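PDB 7LVO: bifunctional purine biosynthetic protein ADE5,7 from Cryptococcus neoformans var. grubii serotype A, which catalyses, in this N-terminal half, the ATP-dependent joining of 5-phosphoribosylamine and glycine into glycinamide ribonucleotide, a step of de novo purine synthesis. Local coordinates for residues A[46-50]-A[111-115]; A[65-71]-A[80-84]; A[117-123]-A[134-140]; A[242-246]-A[336-341]. All coordinates share one frame; numbering follows the deposited sequence.

Interactions 1 to 3 all lie in the N-terminal domain, whereas interaction 4 belongs to the ATP-grasp part. Interactions 1 and 4 are buried and touch: Arg-48 of interaction 1 hydrogen-bonds the 336-341 loop of interaction 4 through its backbone N and its NE. Interaction 2, nested in the chain inside the loop closed by interaction 1, lies toward one edge of the parallel sheet, and interaction 3 shares helix 114-118 with interaction 1. Their chemistry follows their place. Interaction 2 is regular strand pairing, interaction 3 is partly buried and bridged by water, interaction 1 sets a guanidinium face on a peptide, and interaction 4 is mainly leucine and phenylalanine packing.

Interaction 1: residues A[46-50]-A[111-115]; sequences GGREH and PGPEQ
Arg-48 lays one face of its guanidinium against the peptide between Gly-112 and Pro-113. Gly-112 O sits over the centre of the group, 3.4 Å from CZ, and Pro-113 N lies over the same face. Arg-48 NH2 is also 3.4 Å from Gly-112 O, but its hydrogens point along the guanidinium plane, so this is face packing and no hydrogen bond. CG of Arg-48 runs anti to the backbone N (chi1 176°), and bends at chi2 and chi3 then bring the head round beside its neighbour, Glu-49. There NH1 donates to Glu-49 OE2 at 2.8 Å, meeting the syn lone pair with a modest tilt from the guanidinium plane, and adds a weak bond to OE1. This salt bridge holds the rotation of the arginine head. Both segments lie just past the C-terminal ends of adjacent strands, 38-44 and 108-111, in a Rossmann-like parallel sheet, the usual place for functional loops: one starts helix 47-56, the other is the turn leading to helix 114-118. Gly-46 is the N-cap of helix 47-56, and its N donates at 2.9 Å to the anti lone pair of OE1 of Glu-49, three residues on. With OE1 so held and chi2 bent, OE2 of Glu-49 faces the 111-115 turn and comes to 3.3 Å from Gly-112 CA, which carries no side chain to keep it off. Pro-113 is farther, with CD 4.2 Å from Glu-49 OE2. Outside the pair, Arg-48 NE donates to Phe-336 O and Arg-48 N to Asp-338 OD2, tying this helix start to the ATP-grasp part.

Interaction 2: residues A[65-71]-A[80-84]; sequences IVVCPGN and KVSNL
Strands 65-67 and 81-83 run parallel, their axes 4.7 Å apart at closest and 27° from one another, with Ile-65 beside Val-81, Val-66 beside Ser-82 and Val-67 beside Asn-83. The ladder opens with Ile-65 N to Lys-80 O at 2.8 Å, goes on through Ser-82 N to Ile-65 O and Val-67 N to Ser-82 O, and ends with Leu-84 N to Val-67 O at 3.0 Å. On the face that helices 47-56 and 72-77 cover, Ile-65 and Val-81 stand side by side, CB against CG2 at 3.8 Å, while the other methyl of Val-81, CG1, meets Val-67 CG2 obliquely at 3.8 Å. On the reverse face Val-66 CG1 rests on Leu-84 CB at 3.7 Å; Trp-100 of helix 95-104 covers both residues. Past Val-67 the chain turns a corner at Cys-68 and enters a cis peptide before Pro-69, and Gly-70 and Asn-71 then come back over Asn-83. CG of Asn-83 lies beside its own backbone N (chi1 -80°), sending the amide toward that turn. ND2 donates to Asn-71 O at 2.9 Å; the acceptor lies in the plane of the Asn-83 amide, whereas the donor stands above the carbonyl plane. The other end of the amide, OD1, is hydrogen-bonded to Thr-74 OG1, and Asn-71 O also engages that hydroxyl. Strand 62-67, helix 72-77 and strand 81-83 together make a beta-alpha-beta crossover. The chemistry implies that one asparagine, fixed at both ends of its amide, joins the second strand both to the turn leaving the first and to the crossover helix.

Interaction 3: residues A[117-123]-A[134-140]; sequences LVDGVEG and GPSPAAA. With EDO (1,2-ethanediol), chain B.
A water bound between Leu-117, Glu-122 and Pro-135 is held by three backbone groups: it donates to Leu-117 O at 2.8 Å and to Pro-135 O at 2.9 Å, and it accepts from Glu-122 N at 3.1 Å. It lies where helix 114-118 ends in a Schellman motif at Gly-120, whose positive phi turns the chain straight into helix 121-126; Gly-120 is also the N-cap of that second helix. The 134-140 loop packs into this kink. Pro-137 sets its CG 3.6 Å from Gly-120 CA, where no side chain intervenes, and the Leu-117 side chain crosses that of Pro-135 at about a right angle, with Leu-117 CD2 3.8 Å from Pro-135 CD. Ala-140 CB rests on the Leu-117 carbonyl. Glu-122 reaches across with CG anti to its backbone N (chi1 -170°), then bends at chi2 so that OE1 comes to 3.2 Å from Pro-137 CD and also meets Ser-136 CA, the Glu-122 and Pro-137 side chains crossing roughly perpendicularly. A second water joins Val-118 O to Pro-137 O, and a third joins Glu-122 OE2 to Gly-134 O. Ser-136 OG accepts from Ala-139 N, an ST motif; one residue earlier, Ala-138 N donates at 3.0 Å to O1 of an ethanediol, probably from the crystallisation liquor.

Interaction 4: residues A[242-246]-A[336-341]; sequences SVLAF and FGDPET
Strand 240-248 of the ATP-grasp antiparallel sheet packs here against the loop that follows strand 326-333 and leads into helix 340-344. Leu-244 points at the loop, with CG beside its backbone N (chi1 -71°). Its CD2 branch does the touching, 4.0 Å from Phe-336 CD1 and 3.9 Å from Gly-337 N. Further along the strand, Phe-246 CE1 comes in at the edge of the Phe-336 ring, 3.5 Å from CZ; the planes are inclined at 70° and the ring centres lie 5.8 Å apart. Helix 354-362 also packs on Phe-246, and Leu-52 on Phe-336. At the other end of the strand segment, Ser-242 OG lies 3.1 Å from Glu-340 OE2, the sole polar approach between side chains here; Phe-317 packs beside both residues. The loop is braced from within: Gly-337 O takes two donors from Thr-341, OG1 at 2.6 Å on a lone pair in the carbonyl plane and the backbone N, so the first turn of the helix is fixed to the loop. Ser-242 falls in the predicted ATP-binding region, and Glu-331 and Asn-333, predicted magnesium ligands, lie just before the loop. Its Phe-Gly-Asp-Pro-Glu run belongs to the sequence signature of the GAR synthetase family.

Interaction 1: residues A[46-50]-A[111-115]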
loop_
_atom_site.group_PDB
_atom_site.type_symbol
_atom_site.label_atom_id
_atom_site.label_comp_id
_atom_site.label_asym_id
_atom_site.label_seq_id
_atom_site.Cartn_x
_atom_site.Cartn_y
_atom_site.Cartn_z
ATOM N N GLY A 46 4.901 -8.188 5.398
ATOM C CA GLY A 46 5.446 -7.839 4.108
ATOM C C GLY A 46 6.627 -6.894 4.213
ATOM O O GLY A 46 7.064 -6.516 5.291
ATOM N N GLY A 47 7.138 -6.508 3.039
ATOM C CA GLY A 47 8.278 -5.615 2.997
ATOM C C GLY A 47 7.954 -4.226 3.491
ATOM O O GLY A 47 8.849 -3.507 3.945
ATOM N N ARG A 48 6.687 -3.824 3.385
ATOM C CA ARG A 48 6.245 -2.575 3.992
ATOM C C ARG A 48 6.494 -2.585 5.493
ATOM O O ARG A 48 6.926 -1.576 6.062
ATOM C CB ARG A 48 4.769 -2.349 3.693
ATOM C CG ARG A 48 4.178 -1.106 4.355
ATOM C CD ARG A 48 2.787 -1.390 4.916
ATOM N NE ARG A 48 1.832 -1.799 3.896
ATOM C CZ ARG A 48 1.413 -3.043 3.703
ATOM N NH1 ARG A 48 1.838 -4.042 4.454
ATOM N NH2 ARG A 48 0.539 -3.289 2.731
ATOM N N GLU A 49 6.233 -3.718 6.153
ATOM C CA GLU A 49 6.458 -3.801 7.594
ATOM C C GLU A 49 7.941 -3.693 7.921
ATOM O O GLU A 49 8.340 -2.926 8.804
ATOM C CB GLU A 49 5.877 -5.100 8.140
ATOM C CG GLU A 49 4.374 -5.063 8.363
ATOM C CD GLU A 49 3.598 -4.858 7.087
ATOM O OE1 GLU A 49 3.811 -5.613 6.113
ATOM O OE2 GLU A 49 2.778 -3.935 7.039
ATOM N N HIS A 50 8.784 -4.456 7.211
ATOM C CA HIS A 50 10.214 -4.375 7.471
ATOM C C HIS A 50 10.732 -2.962 7.232
ATOM O O HIS A 50 11.499 -2.430 8.042
ATOM C CB HIS A 50 10.961 -5.383 6.598
ATOM C CG HIS A 50 12.399 -5.556 6.969
ATOM N ND1 HIS A 50 13.263 -6.357 6.253
ATOM C CD2 HIS A 50 13.127 -5.030 7.981
ATOM C CE1 HIS A 50 14.462 -6.315 6.806
ATOM N NE2 HIS A 50 14.405 -5.518 7.858
ATOM N N PRO A 111 -1.504 -0.941 11.486
ATOM C CA PRO A 111 -1.893 -2.016 10.563
ATOM C C PRO A 111 -1.347 -1.757 9.165
ATOM O O PRO A 111 -1.458 -0.649 8.630
ATOM C CB PRO A 111 -3.426 -1.979 10.587
ATOM C CG PRO A 111 -3.780 -1.225 11.857
ATOM C CD PRO A 111 -2.669 -0.223 12.028
ATOM N N GLY A 112 -0.764 -2.794 8.571
ATOM C CA GLY A 112 -0.223 -2.694 7.234
ATOM C C GLY A 112 -1.194 -3.154 6.166
ATOM O O GLY A 112 -1.567 -2.397 5.267
ATOM N N PRO A 113 -1.619 -4.412 6.243
ATOM C CA PRO A 113 -2.529 -4.947 5.222
ATOM C C PRO A 113 -3.873 -4.228 5.225
ATOM O O PRO A 113 -4.225 -3.469 6.136
ATOM C CB PRO A 113 -2.682 -6.424 5.609
ATOM C CG PRO A 113 -1.488 -6.727 6.473
ATOM C CD PRO A 113 -1.190 -5.443 7.207
ATOM N N GLU A 114 -4.648 -4.501 4.173
ATOM C CA GLU A 114 -5.951 -3.868 4.008
ATOM C C GLU A 114 -7.020 -4.553 4.850
ATOM O O GLU A 114 -7.886 -3.881 5.427
ATOM C CB GLU A 114 -6.347 -3.886 2.528
ATOM C CG GLU A 114 -7.743 -3.361 2.231
ATOM C CD GLU A 114 -8.218 -3.727 0.830
ATOM O OE1 GLU A 114 -7.455 -4.393 0.098
ATOM O OE2 GLU A 114 -9.353 -3.351 0.463
ATOM N N GLN A 115 -6.977 -5.885 4.932
ATOM C CA GLN A 115 -8.079 -6.616 5.549
ATOM C C GLN A 115 -8.373 -6.159 6.972
ATOM O O GLN A 115 -9.544 -5.876 7.272
ATOM C CB GLN A 115 -7.783 -8.116 5.503
ATOM C CG GLN A 115 -8.894 -8.986 6.077
ATOM C CD GLN A 115 -8.734 -10.453 5.717
ATOM O OE1 GLN A 115 -8.638 -10.808 4.540
ATOM N NE2 GLN A 115 -8.701 -11.313 6.731
#

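Interaction 2: residues A[65-71]-A[80-84]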
loop_
_atom_site.group_PDB
_atom_site.type_symbol
_atom_site.label_atom_id
_atom_site.label_comp_id
_atom_site.label_asym_id
_atom_site.label_seq_id
_atom_site.Cartn_x
_atom_site.Cartn_y
_atom_site.Cartn_z
ATOM N N ILE A 65 9.631 -2.511 19.175
ATOM C CA ILE A 65 8.897 -2.689 17.926
ATOM C C ILE A 65 8.485 -4.152 17.841
ATOM O O ILE A 65 9.336 -5.044 17.929
ATOM C CB ILE A 65 9.741 -2.295 16.705
ATOM C CG1 ILE A 65 9.942 -0.783 16.639
ATOM C CG2 ILE A 65 9.094 -2.798 15.424
ATOM C CD1 ILE A 65 8.749 -0.029 16.103
ATOM N N VAL A 66 7.188 -4.398 17.689
ATOM C CA VAL A 66 6.644 -5.745 17.601
ATOM C C VAL A 66 6.003 -5.899 16.229
ATOM O O VAL A 66 5.132 -5.107 15.851
ATOM C CB VAL A 66 5.628 -6.027 18.717
ATOM C CG1 VAL A 66 5.033 -7.407 18.547
ATOM C CG2 VAL A 66 6.281 -5.881 20.079
ATOM N N VAL A 67 6.432 -6.919 15.490
ATOM C CA VAL A 67 5.929 -7.195 14.150
ATOM C C VAL A 67 5.133 -8.485 14.232
ATOM O O VAL A 67 5.702 -9.563 14.449
ATOM C CB VAL A 67 7.062 -7.301 13.119
ATOM C CG1 VAL A 67 6.529 -7.086 11.732
ATOM C CG2 VAL A 67 8.178 -6.315 13.449
ATOM N N CYS A 68 3.818 -8.380 14.054
ATOM C CA CYS A 68 2.919 -9.522 14.165
ATOM C C CYS A 68 2.301 -9.833 12.811
ATOM O O CYS A 68 1.463 -9.059 12.332
ATOM C CB CYS A 68 1.822 -9.232 15.195
ATOM S SG CYS A 68 0.647 -10.588 15.416
ATOM N N PRO A 69 2.665 -10.945 12.152
ATOM C CA PRO A 69 3.648 -11.945 12.587
ATOM C C PRO A 69 5.084 -11.600 12.198
ATOM O O PRO A 69 6.017 -12.231 12.685
ATOM C CB PRO A 69 3.183 -13.222 11.866
ATOM C CG PRO A 69 2.573 -12.709 10.590
ATOM C CD PRO A 69 1.986 -11.340 10.901
ATOM N N GLY A 70 5.255 -10.600 11.331
ATOM C CA GLY A 70 6.580 -10.303 10.836
ATOM C C GLY A 70 7.065 -11.384 9.872
ATOM O O GLY A 70 6.324 -12.286 9.463
ATOM N N ASN A 71 8.335 -11.270 9.509
ATOM C CA ASN A 71 8.928 -12.180 8.530
ATOM C C ASN A 71 10.394 -12.402 8.888
ATOM O O ASN A 71 10.869 -11.962 9.937
ATOM C CB ASN A 71 8.753 -11.627 7.107
ATOM C CG ASN A 71 9.389 -10.262 6.926
ATOM O OD1 ASN A 71 10.400 -9.941 7.544
ATOM N ND2 ASN A 71 8.792 -9.450 6.059
ATOM N N LYS A 80 15.487 -3.553 19.077
ATOM C CA LYS A 80 14.139 -3.192 19.471
ATOM C C LYS A 80 13.071 -4.016 18.762
ATOM O O LYS A 80 11.947 -4.113 19.268
ATOM C CB LYS A 80 13.886 -1.706 19.176
ATOM C CG LYS A 80 14.934 -0.761 19.741
ATOM C CD LYS A 80 14.683 0.668 19.281
ATOM C CE LYS A 80 15.731 1.630 19.819
ATOM N NZ LYS A 80 15.581 2.998 19.249
ATOM N N VAL A 81 13.387 -4.608 17.625
ATOM C CA VAL A 81 12.411 -5.304 16.799
ATOM C C VAL A 81 12.324 -6.765 17.209
ATOM O O VAL A 81 13.340 -7.417 17.473
ATOM C CB VAL A 81 12.778 -5.179 15.308
ATOM C CG1 VAL A 81 11.810 -5.978 14.458
ATOM C CG2 VAL A 81 12.798 -3.716 14.885
ATOM N N SER A 82 11.100 -7.284 17.246
ATOM C CA SER A 82 10.873 -8.693 17.536
ATOM C C SER A 82 9.600 -9.133 16.826
ATOM O O SER A 82 8.670 -8.345 16.644
ATOM C CB SER A 82 10.752 -8.951 19.039
ATOM O OG SER A 82 9.582 -8.350 19.559
ATOM N N ASN A 83 9.562 -10.403 16.445
ATOM C CA ASN A 83 8.387 -10.982 15.810
ATOM C C ASN A 83 7.475 -11.613 16.857
ATOM O O ASN A 83 7.933 -12.164 17.859
ATOM C CB ASN A 83 8.794 -12.028 14.773
ATOM C CG ASN A 83 9.217 -11.404 13.452
ATOM O OD1 ASN A 83 9.387 -10.194 13.347
ATOM N ND2 ASN A 83 9.391 -12.244 12.436
ATOM N N LEU A 84 6.171 -11.525 16.612
ATOM C CA LEU A 84 5.150 -12.082 17.498
ATOM C C LEU A 84 4.313 -13.067 16.692
ATOM O O LEU A 84 3.453 -12.662 15.905
ATOM C CB LEU A 84 4.287 -10.977 18.093
ATOM C CG LEU A 84 3.128 -11.420 18.985
ATOM C CD1 LEU A 84 3.643 -12.129 20.227
ATOM C CD2 LEU A 84 2.264 -10.213 19.363
#

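Interaction 3: residues A[117-123]-A[134-140]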
loop_
_atom_site.group_PDB
_atom_site.type_symbol
_atom_site.label_atom_id
_atom_site.label_comp_id
_atom_site.label_asym_id
_atom_site.label_seq_id
_atom_site.Cartn_x
_atom_site.Cartn_y
_atom_site.Cartn_z
ATOM N N LEU A 117 -7.872 -3.343 8.524
ATOM C CA LEU A 117 -8.440 -1.997 8.536
ATOM C C LEU A 117 -9.888 -2.012 8.062
ATOM O O LEU A 117 -10.789 -1.524 8.760
ATOM C CB LEU A 117 -7.596 -1.069 7.665
ATOM C CG LEU A 117 -6.233 -0.691 8.233
ATOM C CD1 LEU A 117 -5.420 0.089 7.212
ATOM C CD2 LEU A 117 -6.388 0.112 9.509
ATOM N N VAL A 118 -10.138 -2.587 6.882
ATOM C CA VAL A 118 -11.502 -2.636 6.358
ATOM C C VAL A 118 -12.396 -3.460 7.270
ATOM O O VAL A 118 -13.606 -3.219 7.351
ATOM C CB VAL A 118 -11.498 -3.191 4.918
ATOM C CG1 VAL A 118 -12.907 -3.459 4.444
ATOM C CG2 VAL A 118 -10.799 -2.216 3.985
ATOM N N ASP A 119 -11.829 -4.450 7.959
ATOM C CA ASP A 119 -12.600 -5.253 8.901
ATOM C C ASP A 119 -12.813 -4.547 10.235
ATOM O O ASP A 119 -13.571 -5.047 11.063
ATOM C CB ASP A 119 -11.910 -6.598 9.126
ATOM C CG ASP A 119 -12.036 -7.527 7.924
ATOM O OD1 ASP A 119 -12.741 -7.161 6.963
ATOM O OD2 ASP A 119 -11.435 -8.623 7.942
ATOM N N GLY A 120 -12.168 -3.407 10.455
ATOM C CA GLY A 120 -12.416 -2.598 11.619
ATOM C C GLY A 120 -11.474 -2.786 12.783
ATOM O O GLY A 120 -11.917 -2.674 13.934
ATOM N N VAL A 121 -10.196 -3.055 12.529
ATOM C CA VAL A 121 -9.249 -3.244 13.621
ATOM C C VAL A 121 -9.113 -1.967 14.443
ATOM O O VAL A 121 -8.845 -2.023 15.649
ATOM C CB VAL A 121 -7.884 -3.710 13.069
ATOM C CG1 VAL A 121 -7.230 -2.596 12.257
ATOM C CG2 VAL A 121 -6.976 -4.159 14.202
ATOM N N GLU A 122 -9.289 -0.803 13.814
ATOM C CA GLU A 122 -9.153 0.457 14.534
ATOM C C GLU A 122 -10.161 0.552 15.673
ATOM O O GLU A 122 -9.807 0.957 16.787
ATOM C CB GLU A 122 -9.323 1.631 13.569
ATOM C CG GLU A 122 -8.972 2.994 14.156
ATOM C CD GLU A 122 -10.176 3.730 14.712
ATOM O OE1 GLU A 122 -11.304 3.196 14.647
ATOM O OE2 GLU A 122 -9.995 4.860 15.213
ATOM N N GLY A 123 -11.420 0.180 15.415
ATOM C CA GLY A 123 -12.416 0.197 16.467
ATOM C C GLY A 123 -12.114 -0.771 17.587
ATOM O O GLY A 123 -12.398 -0.475 18.757
ATOM N N GLY A 134 -4.269 4.633 11.366
ATOM C CA GLY A 134 -5.093 4.063 10.331
ATOM C C GLY A 134 -6.521 4.551 10.440
ATOM O O GLY A 134 -6.922 5.144 11.442
ATOM N N PRO A 135 -7.319 4.299 9.410
ATOM C CA PRO A 135 -8.678 4.833 9.384
ATOM C C PRO A 135 -9.623 4.051 10.279
ATOM O O PRO A 135 -9.431 2.865 10.560
ATOM C CB PRO A 135 -9.079 4.696 7.906
ATOM C CG PRO A 135 -8.305 3.509 7.438
ATOM C CD PRO A 135 -6.973 3.600 8.155
ATOM N N SER A 136 -10.652 4.749 10.733
ATOM C CA SER A 136 -11.751 4.094 11.426
ATOM C C SER A 136 -12.404 3.071 10.501
ATOM O O SER A 136 -12.244 3.133 9.278
ATOM C CB SER A 136 -12.781 5.120 11.879
ATOM O OG SER A 136 -13.414 5.709 10.764
ATOM N N PRO A 137 -13.135 2.108 11.066
ATOM C CA PRO A 137 -13.863 1.153 10.211
ATOM C C PRO A 137 -14.649 1.819 9.089
ATOM O O PRO A 137 -14.715 1.283 7.974
ATOM C CB PRO A 137 -14.788 0.438 11.202
ATOM C CG PRO A 137 -14.068 0.517 12.510
ATOM C CD PRO A 137 -13.308 1.832 12.505
ATOM N N ALA A 138 -15.244 2.986 9.358
ATOM C CA ALA A 138 -16.002 3.688 8.327
ATOM C C ALA A 138 -15.078 4.331 7.295
ATOM O O ALA A 138 -15.262 4.153 6.085
ATOM C CB ALA A 138 -16.902 4.740 8.970
ATOM N N ALA A 139 -14.080 5.089 7.755
ATOM C CA ALA A 139 -13.170 5.751 6.827
ATOM C C ALA A 139 -12.429 4.747 5.951
ATOM O O ALA A 139 -12.075 5.061 4.807
ATOM C CB ALA A 139 -12.169 6.612 7.599
ATOM N N ALA A 140 -12.185 3.537 6.466
ATOM C CA ALA A 140 -11.501 2.513 5.683
ATOM C C ALA A 140 -12.309 2.071 4.469
ATOM O O ALA A 140 -11.754 1.405 3.586
ATOM C CB ALA A 140 -11.190 1.303 6.566
HETATM C C1 EDO B . -16.655 3.212 13.251
HETATM O O1 EDO B . -15.847 3.774 12.206
HETATM C C2 EDO B . -16.060 3.551 14.610
HETATM O O2 EDO B . -16.032 4.969 14.779
HETATM O O HOH W 1 -10.196 0.109 11.009
HETATM O O HOH W 2 -14.627 -0.696 6.088
HETATM O O HOH W 3 -8.104 6.653 13.973
#

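Interaction 4: residues A[242-246]-A[336-341]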
loop_
_atom_site.group_PDB
_atom_site.type_symbol
_atom_site.label_atom_id
_atom_site.label_comp_id
_atom_site.label_asym_id
_atom_site.label_seq_id
_atom_site.Cartn_x
_atom_site.Cartn_y
_atom_site.Cartn_z
ATOM N N SER A 242 1.657 6.863 -7.886
ATOM C CA SER A 242 1.196 6.680 -6.517
ATOM C C SER A 242 1.542 7.926 -5.710
ATOM O O SER A 242 2.692 8.382 -5.729
ATOM C CB SER A 242 1.835 5.444 -5.885
ATOM O OG SER A 242 1.474 4.258 -6.583
ATOM N N VAL A 243 0.553 8.466 -4.999
ATOM C CA VAL A 243 0.741 9.625 -4.133
ATOM C C VAL A 243 0.352 9.208 -2.720
ATOM O O VAL A 243 -0.834 9.040 -2.423
ATOM C CB VAL A 243 -0.087 10.831 -4.597
ATOM C CG1 VAL A 243 0.133 12.011 -3.664
ATOM C CG2 VAL A 243 0.266 11.202 -6.033
ATOM N N LEU A 244 1.345 9.029 -1.860
ATOM C CA LEU A 244 1.136 8.715 -0.455
ATOM C C LEU A 244 1.211 9.993 0.370
ATOM O O LEU A 244 2.109 10.817 0.173
ATOM C CB LEU A 244 2.180 7.713 0.042
ATOM C CG LEU A 244 2.042 6.288 -0.493
ATOM C CD1 LEU A 244 2.445 6.211 -1.958
ATOM C CD2 LEU A 244 2.876 5.336 0.362
ATOM N N ALA A 245 0.276 10.143 1.307
ATOM C CA ALA A 245 0.177 11.355 2.111
ATOM C C ALA A 245 -0.262 11.011 3.525
ATOM O O ALA A 245 -1.210 10.247 3.714
ATOM C CB ALA A 245 -0.813 12.346 1.480
ATOM N N PHE A 246 0.429 11.581 4.510
ATOM C CA PHE A 246 0.016 11.461 5.902
ATOM C C PHE A 246 -1.153 12.394 6.176
ATOM O O PHE A 246 -1.197 13.517 5.669
ATOM C CB PHE A 246 1.176 11.799 6.840
ATOM C CG PHE A 246 2.361 10.891 6.695
ATOM C CD1 PHE A 246 2.441 9.711 7.408
ATOM C CD2 PHE A 246 3.409 11.226 5.841
ATOM C CE1 PHE A 246 3.540 8.873 7.273
ATOM C CE2 PHE A 246 4.498 10.397 5.698
ATOM C CZ PHE A 246 4.571 9.216 6.424
ATOM N N PHE A 336 -0.150 2.274 3.897
ATOM C CA PHE A 336 1.085 2.317 3.129
ATOM C C PHE A 336 1.047 1.292 1.998
ATOM O O PHE A 336 0.396 0.248 2.095
ATOM C CB PHE A 336 2.292 2.063 4.025
ATOM C CG PHE A 336 2.715 3.262 4.823
ATOM C CD1 PHE A 336 3.423 4.284 4.224
ATOM C CD2 PHE A 336 2.410 3.365 6.177
ATOM C CE1 PHE A 336 3.812 5.394 4.952
ATOM C CE2 PHE A 336 2.809 4.466 6.905
ATOM C CZ PHE A 336 3.507 5.481 6.294
ATOM N N GLY A 337 1.745 1.609 0.908
ATOM C CA GLY A 337 1.788 0.753 -0.253
ATOM C C GLY A 337 3.026 -0.127 -0.275
ATOM O O GLY A 337 4.033 0.153 0.373
ATOM N N ASP A 338 2.938 -1.214 -1.038
ATOM C CA ASP A 338 4.036 -2.161 -1.185
ATOM C C ASP A 338 4.208 -2.430 -2.674
ATOM O O ASP A 338 3.239 -2.855 -3.337
ATOM C CB ASP A 338 3.743 -3.449 -0.415
ATOM C CG ASP A 338 4.960 -4.344 -0.288
ATOM O OD1 ASP A 338 5.625 -4.592 -1.300
ATOM O OD2 ASP A 338 5.260 -4.778 0.845
ATOM N N PRO A 339 5.404 -2.222 -3.249
ATOM C CA PRO A 339 6.669 -1.840 -2.612
ATOM C C PRO A 339 6.994 -0.345 -2.614
ATOM O O PRO A 339 8.164 0.004 -2.518
ATOM C CB PRO A 339 7.702 -2.598 -3.456
ATOM C CG PRO A 339 7.109 -2.512 -4.849
ATOM C CD PRO A 339 5.596 -2.564 -4.673
ATOM N N GLU A 340 5.981 0.518 -2.694
ATOM C CA GLU A 340 6.250 1.957 -2.681
ATOM C C GLU A 340 6.910 2.379 -1.373
ATOM O O GLU A 340 7.776 3.263 -1.358
ATOM C CB GLU A 340 4.952 2.743 -2.892
ATOM C CG GLU A 340 4.407 2.711 -4.301
ATOM C CD GLU A 340 3.371 1.632 -4.505
ATOM O OE1 GLU A 340 3.235 0.764 -3.618
ATOM O OE2 GLU A 340 2.694 1.654 -5.546
ATOM N N THR A 341 6.504 1.768 -0.258
ATOM C CA THR A 341 7.044 2.159 1.040
ATOM C C THR A 341 8.531 1.868 1.133
ATOM O O THR A 341 9.300 2.687 1.658
ATOM C CB THR A 341 6.290 1.440 2.157
ATOM O OG1 THR A 341 4.908 1.811 2.116
ATOM C CG2 THR A 341 6.864 1.790 3.525
#